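Local structure of taurocyamine kinase (Schistosoma mansoni, 4WOE) at residues A[62-67]-A[265-270]; A[124-129]-A[273-278]; A[577-582]-A[591-596]. The protein reversibly transfers the phosphoryl group of ATP to taurocyamine, giving N-phosphotaurocyamine and ADP in a magnesium-dependent reaction. The protein carries 4 engineered substitutions. All coordinates share one frame; numbering follows the deposited sequence.

Contact 1: residues A[62-67]-A[265-270]. With 3S5 (Taurocyamine), chain E.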
loop_
_atom_site.group_PDB
_atom_site.type_symbol
_atom_site.label_atom_id
_atom_site.label_comp_id
_atom_site.label_asym_id
_atom_site.label_seq_id
_atom_site.Cartn_x
_atom_site.Cartn_y
_atom_site.Cartn_z
ATOM N N PRO A 62 -14.113 -4.806 -17.744
ATOM C CA PRO A 62 -15.158 -5.455 -18.539
ATOM C C PRO A 62 -14.676 -6.786 -19.061
ATOM O O PRO A 62 -13.529 -7.166 -18.804
ATOM C CB PRO A 62 -15.351 -4.497 -19.704
ATOM C CG PRO A 62 -13.939 -3.976 -19.928
ATOM C CD PRO A 62 -13.419 -3.765 -18.531
ATOM N N ARG A 63 -15.533 -7.469 -19.814
ATOM C CA ARG A 63 -15.093 -8.589 -20.615
ATOM C C ARG A 63 -15.382 -8.285 -22.095
ATOM O O ARG A 63 -15.699 -7.150 -22.456
ATOM C CB ARG A 63 -15.768 -9.881 -20.143
ATOM C CG ARG A 63 -15.471 -10.229 -18.659
ATOM C CD ARG A 63 -13.964 -10.393 -18.416
ATOM N NE ARG A 63 -13.641 -10.906 -17.082
ATOM C CZ ARG A 63 -13.329 -10.152 -16.028
ATOM N NH1 ARG A 63 -13.305 -8.835 -16.141
ATOM N NH2 ARG A 63 -13.035 -10.712 -14.860
ATOM N N SER A 64 -15.251 -9.286 -22.957
ATOM C CA SER A 64 -15.466 -9.054 -24.371
ATOM C C SER A 64 -16.501 -10.033 -24.915
ATOM O O SER A 64 -16.432 -11.236 -24.640
ATOM C CB SER A 64 -14.144 -9.172 -25.139
ATOM O OG SER A 64 -13.366 -10.250 -24.663
ATOM N N CYS A 65 -17.455 -9.526 -25.689
ATOM C CA CYS A 65 -18.497 -10.401 -26.240
ATOM C C CYS A 65 -17.900 -11.419 -27.203
ATOM O O CYS A 65 -18.417 -12.532 -27.347
ATOM C CB CYS A 65 -19.587 -9.586 -26.935
ATOM S SG CYS A 65 -18.985 -8.466 -28.216
ATOM N N ASP A 66 -16.791 -11.032 -27.828
ATOM C CA ASP A 66 -16.004 -11.908 -28.707
ATOM C C ASP A 66 -14.684 -11.187 -29.053
ATOM O O ASP A 66 -14.496 -10.022 -28.685
ATOM C CB ASP A 66 -16.796 -12.268 -29.973
ATOM C CG ASP A 66 -17.155 -11.045 -30.793
ATOM O OD1 ASP A 66 -16.278 -10.562 -31.551
ATOM O OD2 ASP A 66 -18.302 -10.558 -30.665
ATOM N N LEU A 67 -13.784 -11.871 -29.759
ATOM C CA LEU A 67 -12.459 -11.322 -30.088
ATOM C C LEU A 67 -12.486 -9.985 -30.860
ATOM O O LEU A 67 -11.529 -9.206 -30.785
ATOM C CB LEU A 67 -11.646 -12.348 -30.890
ATOM C CG LEU A 67 -12.148 -12.751 -32.289
ATOM C CD1 LEU A 67 -11.505 -11.903 -33.367
ATOM C CD2 LEU A 67 -11.868 -14.212 -32.568
ATOM N N ILE A 265 -5.244 -12.038 -28.360
ATOM C CA ILE A 265 -6.547 -11.633 -27.866
ATOM C C ILE A 265 -7.015 -12.588 -26.783
ATOM O O ILE A 265 -6.911 -13.808 -26.948
ATOM C CB ILE A 265 -7.583 -11.589 -29.012
ATOM C CG1 ILE A 265 -7.096 -10.650 -30.129
ATOM C CG2 ILE A 265 -8.931 -11.129 -28.495
ATOM C CD1 ILE A 265 -7.081 -9.170 -29.734
ATOM N N THR A 266 -7.522 -12.034 -25.676
ATOM C CA THR A 266 -8.108 -12.834 -24.602
ATOM C C THR A 266 -9.465 -12.300 -24.188
ATOM O O THR A 266 -9.829 -11.184 -24.526
ATOM C CB THR A 266 -7.190 -12.882 -23.342
ATOM O OG1 THR A 266 -6.949 -11.553 -22.850
ATOM C CG2 THR A 266 -5.866 -13.524 -23.677
ATOM N N PHE A 267 -10.188 -13.096 -23.406
ATOM C CA PHE A 267 -11.515 -12.743 -22.918
ATOM C C PHE A 267 -11.478 -11.532 -21.989
ATOM O O PHE A 267 -12.271 -10.595 -22.125
ATOM C CB PHE A 267 -12.123 -13.952 -22.206
ATOM C CG PHE A 267 -13.518 -13.731 -21.682
ATOM C CD1 PHE A 267 -14.566 -13.429 -22.545
ATOM C CD2 PHE A 267 -13.788 -13.888 -20.328
ATOM C CE1 PHE A 267 -15.850 -13.259 -22.063
ATOM C CE2 PHE A 267 -15.062 -13.726 -19.838
ATOM C CZ PHE A 267 -16.102 -13.411 -20.705
ATOM N N CYS A 268 -10.556 -11.553 -21.038
ATOM C CA CYS A 268 -10.414 -10.431 -20.138
ATOM C C CYS A 268 -9.237 -9.581 -20.595
ATOM O O CYS A 268 -8.161 -10.100 -20.905
ATOM C CB CYS A 268 -10.235 -10.910 -18.695
ATOM S SG CYS A 268 -10.128 -9.551 -17.488
ATOM N N PRO A 269 -9.444 -8.261 -20.670
ATOM C CA PRO A 269 -8.395 -7.326 -21.096
ATOM C C PRO A 269 -7.138 -7.437 -20.243
ATOM O O PRO A 269 -6.069 -7.003 -20.667
ATOM C CB PRO A 269 -9.057 -5.953 -20.916
ATOM C CG PRO A 269 -10.510 -6.225 -21.071
ATOM C CD PRO A 269 -10.749 -7.596 -20.507
ATOM N N SER A 270 -7.265 -8.014 -19.053
ATOM C CA SER A 270 -6.118 -8.107 -18.150
ATOM C C SER A 270 -5.047 -9.029 -18.712
ATOM O O SER A 270 -3.876 -8.862 -18.384
ATOM C CB SER A 270 -6.538 -8.596 -16.760
ATOM O OG SER A 270 -7.066 -9.903 -16.837
HETATM N N01 3S5 E . -8.640 -12.227 -15.465
HETATM C C02 3S5 E . -9.328 -11.682 -14.498
HETATM N N03 3S5 E . -10.448 -12.227 -14.119
HETATM N N04 3S5 E . -8.877 -10.546 -13.883
HETATM C C05 3S5 E . -9.669 -9.983 -12.822
HETATM C C06 3S5 E . -10.282 -8.666 -13.295
HETATM S S07 3S5 E . -11.770 -8.282 -12.440
HETATM O O08 3S5 E . -12.570 -9.538 -12.145
HETATM O O09 3S5 E . -11.497 -7.523 -11.141
HETATM O O10 3S5 E . -12.542 -7.372 -13.361
#
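One face of the Arg63 guanidinium carries the sulfur of Cys268, with SG lying 3.5 Å from Arg63 NH1 and displaced toward the rim of the group. Its edge is turned to the taurocyamine sulfonate: Arg63 NH2 donates to O08 of the ligand at 3.0 Å, and NH1 donates to O10 in a nearly straight bond (169°). NH1 also reaches back to Pro62 O, which lies close to the guanidinium plane although the nitrogen stands well above the plane of that carbonyl. These three acceptors fix how the guanidinium is turned. The Phe267 ring is set almost perpendicular to the guanidinium and receives the other end of the same side chain, Arg63 CB sitting 4.0 Å from the ring centroid in a CH-pi contact over one face. The bend at chi2 (-59°) lets the arginine pass from this ring to the sulfonate. Beside it, Ser64 OG donates to Phe267 O at 2.8 Å, tying the two loops together, while Pro62 O packs against Pro269 CD and Leu67 CB meets Ile265 CG2. On the ligand's other end, taurocyamine N01 donates to Ser270 OG at 3.1 Å, and Cys268 SG approaches N01 to 3.7 Å. Phe133 meets the Phe267 ring edge-to-face, and the backbone nitrogens of Leu60 and Leu61 add further bonds to taurocyamine. Cys268 is the predicted active-site residue, and the arrangement is that of the phosphagen kinase guanidino-substrate site, where a loop of the small N-terminal domain closes over the cysteine loop of the catalytic domain.

Contact 2: residues A[124-129]-A[273-278]. With ADP (adenosine-5'-diphosphate), chain C.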
loop_
_atom_site.group_PDB
_atom_site.type_symbol
_atom_site.label_atom_id
_atom_site.label_comp_id
_atom_site.label_asym_id
_atom_site.label_seq_id
_atom_site.Cartn_x
_atom_site.Cartn_y
_atom_site.Cartn_z
ATOM N N LEU A 124 -0.551 -19.826 -20.177
ATOM C CA LEU A 124 -0.883 -18.979 -21.312
ATOM C C LEU A 124 -2.378 -19.075 -21.560
ATOM O O LEU A 124 -3.010 -20.027 -21.109
ATOM C CB LEU A 124 -0.157 -19.445 -22.585
ATOM C CG LEU A 124 1.360 -19.465 -22.630
ATOM C CD1 LEU A 124 1.853 -20.100 -23.930
ATOM C CD2 LEU A 124 1.845 -18.032 -22.481
ATOM N N GLY A 125 -2.918 -18.122 -22.315
ATOM C CA GLY A 125 -4.261 -18.233 -22.856
ATOM C C GLY A 125 -4.243 -18.020 -24.364
ATOM O O GLY A 125 -3.362 -17.322 -24.869
ATOM N N ARG A 126 -5.195 -18.619 -25.086
ATOM C CA ARG A 126 -5.316 -18.364 -26.527
ATOM C C ARG A 126 -6.774 -18.298 -26.964
ATOM O O ARG A 126 -7.619 -19.034 -26.453
ATOM C CB ARG A 126 -4.609 -19.451 -27.356
ATOM C CG ARG A 126 -3.104 -19.520 -27.242
ATOM C CD ARG A 126 -2.472 -18.313 -27.896
ATOM N NE ARG A 126 -1.026 -18.441 -27.996
ATOM C CZ ARG A 126 -0.164 -17.953 -27.106
ATOM N NH1 ARG A 126 -0.599 -17.305 -26.029
ATOM N NH2 ARG A 126 1.141 -18.103 -27.297
ATOM N N THR A 127 -7.043 -17.444 -27.949
ATOM C CA THR A 127 -8.333 -17.401 -28.627
ATOM C C THR A 127 -8.178 -18.044 -29.987
ATOM O O THR A 127 -7.179 -17.811 -30.670
ATOM C CB THR A 127 -8.860 -15.953 -28.795
ATOM O OG1 THR A 127 -8.980 -15.330 -27.510
ATOM C CG2 THR A 127 -10.226 -15.943 -29.497
ATOM N N VAL A 128 -9.141 -18.875 -30.371
ATOM C CA VAL A 128 -9.134 -19.507 -31.695
ATOM C C VAL A 128 -9.993 -18.663 -32.627
ATOM O O VAL A 128 -11.134 -18.338 -32.286
ATOM C CB VAL A 128 -9.667 -20.965 -31.654
ATOM C CG1 VAL A 128 -9.704 -21.591 -33.053
ATOM C CG2 VAL A 128 -8.811 -21.830 -30.706
ATOM N N GLU A 129 -9.438 -18.300 -33.786
ATOM C CA GLU A 129 -10.126 -17.438 -34.765
ATOM C C GLU A 129 -11.414 -18.054 -35.291
ATOM O O GLU A 129 -11.486 -19.265 -35.538
ATOM C CB GLU A 129 -9.204 -17.113 -35.953
ATOM C CG GLU A 129 -8.049 -16.170 -35.622
ATOM C CD GLU A 129 -7.194 -15.826 -36.840
ATOM O OE1 GLU A 129 -7.059 -16.675 -37.748
ATOM O OE2 GLU A 129 -6.658 -14.704 -36.895
ATOM N N GLY A 273 -1.664 -9.533 -24.794
ATOM C CA GLY A 273 -0.223 -9.512 -25.045
ATOM C C GLY A 273 0.414 -10.898 -24.994
ATOM O O GLY A 273 0.155 -11.743 -25.852
ATOM N N THR A 274 1.244 -11.137 -23.982
ATOM C CA THR A 274 1.805 -12.463 -23.762
ATOM C C THR A 274 0.781 -13.432 -23.199
ATOM O O THR A 274 0.896 -14.643 -23.414
ATOM C CB THR A 274 3.004 -12.445 -22.778
ATOM O OG1 THR A 274 2.565 -11.984 -21.497
ATOM C CG2 THR A 274 4.124 -11.563 -23.284
ATOM N N THR A 275 -0.200 -12.902 -22.460
ATOM C CA THR A 275 -1.162 -13.706 -21.666
ATOM C C THR A 275 -0.458 -14.582 -20.605
ATOM O O THR A 275 -1.086 -15.421 -19.952
ATOM C CB THR A 275 -2.043 -14.627 -22.566
ATOM O OG1 THR A 275 -1.356 -15.853 -22.829
ATOM C CG2 THR A 275 -2.382 -13.947 -23.888
ATOM N N LEU A 276 0.849 -14.365 -20.432
ATOM C CA LEU A 276 1.695 -15.261 -19.647
ATOM C C LEU A 276 1.734 -14.902 -18.150
ATOM O O LEU A 276 2.037 -13.771 -17.762
ATOM C CB LEU A 276 3.112 -15.261 -20.231
ATOM C CG LEU A 276 4.091 -16.401 -19.929
ATOM C CD1 LEU A 276 5.091 -16.549 -21.059
ATOM C CD2 LEU A 276 4.825 -16.123 -18.654
ATOM N N ARG A 277 1.441 -15.887 -17.309
ATOM C CA ARG A 277 1.570 -15.714 -15.872
ATOM C C ARG A 277 2.417 -16.840 -15.311
ATOM O O ARG A 277 1.966 -17.979 -15.234
ATOM C CB ARG A 277 0.189 -15.681 -15.201
ATOM C CG ARG A 277 0.224 -15.302 -13.726
ATOM C CD ARG A 277 -1.185 -15.198 -13.135
ATOM N NE ARG A 277 -1.587 -16.401 -12.420
ATOM C CZ ARG A 277 -1.178 -16.704 -11.187
ATOM N NH1 ARG A 277 -1.600 -17.820 -10.605
ATOM N NH2 ARG A 277 -0.350 -15.892 -10.533
ATOM N N ALA A 278 3.659 -16.526 -14.961
ATOM C CA ALA A 278 4.555 -17.488 -14.319
ATOM C C ALA A 278 4.526 -17.300 -12.796
ATOM O O ALA A 278 4.755 -16.201 -12.287
ATOM C CB ALA A 278 5.969 -17.333 -14.850
HETATM P PB ADP C . -4.582 -18.329 -13.250
HETATM O O1B ADP C . -5.340 -17.025 -13.340
HETATM O O2B ADP C . -5.422 -19.559 -13.575
HETATM O O3B ADP C . -3.203 -18.300 -13.899
HETATM P PA ADP C . -5.330 -18.479 -10.459
HETATM O O1A ADP C . -6.729 -18.321 -10.998
HETATM O O2A ADP C . -4.793 -17.520 -9.424
HETATM O O3A ADP C . -4.254 -18.498 -11.668
HETATM O "O5'" ADP C . -5.184 -19.977 -9.898
HETATM C "C5'" ADP C . -6.093 -21.033 -10.216
HETATM C "C4'" ADP C . -5.481 -22.329 -9.702
HETATM O "O4'" ADP C . -4.092 -22.405 -10.075
HETATM C "C3'" ADP C . -5.515 -22.396 -8.182
HETATM O "O3'" ADP C . -5.751 -23.758 -7.802
HETATM C "C2'" ADP C . -4.100 -22.059 -7.770
HETATM O "O2'" ADP C . -3.749 -22.616 -6.504
HETATM C "C1'" ADP C . -3.315 -22.696 -8.899
HETATM N N9 ADP C . -1.920 -22.188 -8.935
HETATM C C8 ADP C . -1.500 -20.966 -9.343
HETATM N N7 ADP C . -0.144 -20.853 -9.234
HETATM C C5 ADP C . 0.315 -22.021 -8.744
HETATM C C6 ADP C . 1.646 -22.577 -8.389
HETATM N N6 ADP C . 2.767 -21.822 -8.543
HETATM N N1 ADP C . 1.695 -23.849 -7.917
HETATM C C2 ADP C . 0.573 -24.585 -7.761
HETATM N N3 ADP C . -0.664 -24.145 -8.068
HETATM C C4 ADP C . -0.854 -22.893 -8.547
HETATM O O HOH W 1 2.362 -16.243 -25.261
#
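Gly125 N points straight at the hydroxyl of Thr275, donating to OG1 at 2.8 Å with an angle of 177° at the hydrogen. The same OG1 donates to Thr274 O at 2.6 Å, lying in the plane of that carbonyl on one of its lone pairs, so the buried hydroxyl is gripped as acceptor and donor at once. With chi1 at 85°, OG1 lies between its own backbone N and carbonyl carbon, where it meets both partners. Leu124 adds the apolar part: its CD2 rests 3.8 Å from Leu276 CG and also touches Thr274 O. In the next shell, Arg126 bends at chi2 and brings the edge of its guanidinium to Thr275 OG1, with NH1 3.6 Å away. NH1 itself donates to Gly125 O at 3.0 Å, and NH2 donates to a water that passes a hydrogen bond on to Thr274 O. Thr274 in turn shapes the turn, its OG1 accepting from Leu276 N in an ST turn and also bonding to Arg326 O. Just beyond, Arg277 leaves the interface for ADP: NE donates to O3B at 2.9 Å, nearly straight, and NH1 donates to the bridging O3A, while Asp320 forms a salt bridge with NH2. Phe264 makes a cation-pi contact with Arg126. The contact joins the later part of strand 117-126 to the turn that leads into its antiparallel neighbour 277-283; Leu124 and Arg126 pack against helix 236-250, Leu276 and Ala278 against helix 331-355, and strand 225-232 pairs with 117-126 along its other edge.

Contact 3: residues A[577-582]-A[591-596]. With ADP (adenosine-5'-diphosphate), chain D.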
loop_
_atom_site.group_PDB
_atom_site.type_symbol
_atom_site.label_atom_id
_atom_site.label_comp_id
_atom_site.label_asym_id
_atom_site.label_seq_id
_atom_site.Cartn_x
_atom_site.Cartn_y
_atom_site.Cartn_z
ATOM N N THR A 577 -12.009 21.756 21.978
ATOM C CA THR A 577 -10.880 22.634 22.244
ATOM C C THR A 577 -9.721 21.850 22.895
ATOM O O THR A 577 -8.634 22.379 23.071
ATOM C CB THR A 577 -11.291 23.825 23.141
ATOM O OG1 THR A 577 -11.897 23.332 24.343
ATOM C CG2 THR A 577 -12.293 24.725 22.409
ATOM N N PHE A 578 -9.964 20.586 23.233
ATOM C CA PHE A 578 -8.962 19.739 23.876
ATOM C C PHE A 578 -9.119 18.295 23.401
ATOM O O PHE A 578 -10.203 17.719 23.489
ATOM C CB PHE A 578 -9.068 19.801 25.401
ATOM C CG PHE A 578 -8.021 18.984 26.106
ATOM C CD1 PHE A 578 -6.709 19.431 26.174
ATOM C CD2 PHE A 578 -8.344 17.759 26.678
ATOM C CE1 PHE A 578 -5.731 18.681 26.814
ATOM C CE2 PHE A 578 -7.378 17.001 27.314
ATOM C CZ PHE A 578 -6.065 17.464 27.387
ATOM N N LEU A 579 -8.034 17.720 22.895
ATOM C CA LEU A 579 -8.105 16.453 22.178
ATOM C C LEU A 579 -6.888 15.594 22.462
ATOM O O LEU A 579 -5.813 16.110 22.757
ATOM C CB LEU A 579 -8.214 16.675 20.671
ATOM C CG LEU A 579 -9.200 17.720 20.147
ATOM C CD1 LEU A 579 -8.609 19.132 20.216
ATOM C CD2 LEU A 579 -9.646 17.373 18.728
ATOM N N VAL A 580 -7.053 14.277 22.369
ATOM C CA VAL A 580 -5.933 13.370 22.552
ATOM C C VAL A 580 -5.950 12.227 21.512
ATOM O O VAL A 580 -6.890 11.438 21.462
ATOM C CB VAL A 580 -5.922 12.769 23.983
ATOM C CG1 VAL A 580 -4.698 11.914 24.189
ATOM C CG2 VAL A 580 -5.973 13.866 25.060
ATOM N N TRP A 581 -4.924 12.150 20.673
ATOM C CA TRP A 581 -4.747 10.972 19.829
ATOM C C TRP A 581 -4.104 9.869 20.632
ATOM O O TRP A 581 -3.015 10.062 21.168
ATOM C CB TRP A 581 -3.868 11.269 18.629
ATOM C CG TRP A 581 -4.334 12.367 17.794
ATOM C CD1 TRP A 581 -5.600 12.890 17.736
ATOM C CD2 TRP A 581 -3.543 13.116 16.873
ATOM N NE1 TRP A 581 -5.641 13.923 16.831
ATOM C CE2 TRP A 581 -4.390 14.085 16.284
ATOM C CE3 TRP A 581 -2.193 13.071 16.488
ATOM C CZ2 TRP A 581 -3.934 14.996 15.324
ATOM C CZ3 TRP A 581 -1.739 13.981 15.531
ATOM C CH2 TRP A 581 -2.608 14.930 14.966
ATOM N N VAL A 582 -4.752 8.714 20.731
ATOM C CA VAL A 582 -4.108 7.591 21.403
ATOM C C VAL A 582 -3.422 6.706 20.379
ATOM O O VAL A 582 -4.057 6.232 19.432
ATOM C CB VAL A 582 -5.086 6.756 22.246
ATOM C CG1 VAL A 582 -4.371 5.545 22.846
ATOM C CG2 VAL A 582 -5.697 7.605 23.361
ATOM N N ILE A 591 -3.493 17.759 22.739
ATOM C CA ILE A 591 -3.723 18.916 21.883
ATOM C C ILE A 591 -4.700 19.929 22.485
ATOM O O ILE A 591 -5.722 19.567 23.064
ATOM C CB ILE A 591 -4.254 18.465 20.508
ATOM C CG1 ILE A 591 -3.268 17.483 19.863
ATOM C CG2 ILE A 591 -4.522 19.665 19.598
ATOM C CD1 ILE A 591 -3.923 16.263 19.293
ATOM N N SER A 592 -4.377 21.206 22.336
ATOM C CA SER A 592 -5.302 22.268 22.676
ATOM C C SER A 592 -5.434 23.194 21.466
ATOM O O SER A 592 -4.438 23.580 20.864
ATOM C CB SER A 592 -4.818 23.041 23.915
ATOM O OG SER A 592 -5.727 24.066 24.268
ATOM N N MET A 593 -6.661 23.527 21.093
ATOM C CA MET A 593 -6.871 24.447 19.984
ATOM C C MET A 593 -8.200 25.158 20.130
ATOM O O MET A 593 -9.039 24.753 20.922
ATOM C CB MET A 593 -6.794 23.720 18.623
ATOM C CG MET A 593 -7.504 22.356 18.497
ATOM S SD MET A 593 -6.996 21.554 16.923
ATOM C CE MET A 593 -7.267 19.819 17.200
ATOM N N GLN A 594 -8.358 26.238 19.375
ATOM C CA GLN A 594 -9.636 26.917 19.203
ATOM C C GLN A 594 -9.534 27.849 17.997
ATOM O O GLN A 594 -8.437 28.096 17.483
ATOM C CB GLN A 594 -10.028 27.700 20.454
ATOM C CG GLN A 594 -9.161 28.911 20.710
ATOM C CD GLN A 594 -9.231 29.379 22.145
ATOM O OE1 GLN A 594 -9.388 28.574 23.066
ATOM N NE2 GLN A 594 -9.110 30.685 22.346
ATOM N N GLN A 595 -10.670 28.356 17.535
ATOM C CA GLN A 595 -10.650 29.356 16.481
ATOM C C GLN A 595 -10.169 30.674 17.086
ATOM O O GLN A 595 -10.481 30.986 18.249
ATOM C CB GLN A 595 -12.029 29.507 15.837
ATOM C CG GLN A 595 -12.664 28.186 15.370
ATOM C CD GLN A 595 -11.806 27.432 14.351
ATOM O OE1 GLN A 595 -11.030 26.530 14.701
ATOM N NE2 GLN A 595 -11.929 27.816 13.083
ATOM N N GLY A 596 -9.390 31.425 16.306
ATOM C CA GLY A 596 -8.813 32.677 16.767
ATOM C C GLY A 596 -7.307 32.622 17.016
ATOM O O GLY A 596 -6.617 31.672 16.605
HETATM P PB ADP D . 1.545 17.007 14.694
HETATM O O1B ADP D . 0.327 17.215 15.563
HETATM O O2B ADP D . 1.753 15.554 14.298
HETATM O O3B ADP D . 2.805 17.673 15.197
HETATM P PA ADP D . 0.992 17.267 11.863
HETATM O O1A ADP D . 1.599 18.309 10.943
HETATM O O2A ADP D . 1.489 15.841 11.870
HETATM O O3A ADP D . 1.152 17.872 13.368
HETATM O "O5'" ADP D . -0.601 17.190 11.565
HETATM C "C5'" ADP D . -1.552 17.081 12.622
HETATM C "C4'" ADP D . -2.859 17.786 12.277
HETATM O "O4'" ADP D . -2.964 18.996 13.029
HETATM C "C3'" ADP D . -2.966 18.171 10.805
HETATM O "O3'" ADP D . -4.314 17.942 10.375
HETATM C "C2'" ADP D . -2.727 19.661 10.782
HETATM O "O2'" ADP D . -3.433 20.269 9.701
HETATM C "C1'" ADP D . -3.312 20.055 12.129
HETATM N N9 ADP D . -2.843 21.379 12.609
HETATM C C8 ADP D . -1.583 21.733 12.926
HETATM N N7 ADP D . -1.539 23.028 13.331
HETATM C C5 ADP D . -2.795 23.525 13.271
HETATM C C6 ADP D . -3.463 24.817 13.559
HETATM N N6 ADP D . -2.768 25.891 14.002
HETATM N N1 ADP D . -4.803 24.894 13.358
HETATM C C2 ADP D . -5.513 23.840 12.917
HETATM N N3 ADP D . -4.971 22.640 12.644
HETATM C C4 ADP D . -3.646 22.426 12.795
#
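Ile591 faces Leu579 and Trp581 across the hairpin. From the base outward, its CB sits 3.6 Å from Leu579 O, CG1 skirts the same oxygen, and CG2, anti to the backbone N, turns to Leu579 CD1 at 4.2 Å. CD1 at the tip lies over one face of the Trp581 indole, 3.8 Å from the centroid of the five-membered ring in a CH-pi contact. The in-plane edge of that indole meets ADP, CH2 approaching C5' of the ribose to 3.4 Å, while NE1 is bonded to Phe546 O. Two residues further along, Met593 CE packs tightly against Leu579 CD1, the two side chains crossing at about a right angle. Leu579 and Ile591 form an antiparallel hydrogen-bonded pair, with Leu579 N to Ile591 O at 3.0 Å and Ile591 N to Leu579 O at 2.8 Å; Met593 N to Thr577 O continues the pairing. Phe578 and Ser592, a non-hydrogen-bonded pair, point to the opposite face, where Ser592 OG bonds to Val602 O. Helix 599-614 covers that side, also touching Val580 and Gln594, and strands 569-573 and 480-489 flank the hairpin within the antiparallel sheet.

In the fold
Contacts 1 and 2 belong to the first of two approximate kinase repeats and contact 3 to the second. Contacts 1 and 2 have centres about 11 Å apart and touch directly: Ile265 O lies 2.6 Å from Thr127 OG1, probably hydrogen-bonded, and Thr266 CG2 packs on Thr275 CG2 at 3.5 Å. Between them they reach both ligands bound in one active site, contact 1 holding taurocyamine and contact 2 leading to the ADP phosphates. Contact 3 is on the other side of the chain's centre, with nearest atoms about 39 Å from contact 1 and about 37 Å from contact 2, and borders a separate site with its own ADP, magnesium and taurocyamine.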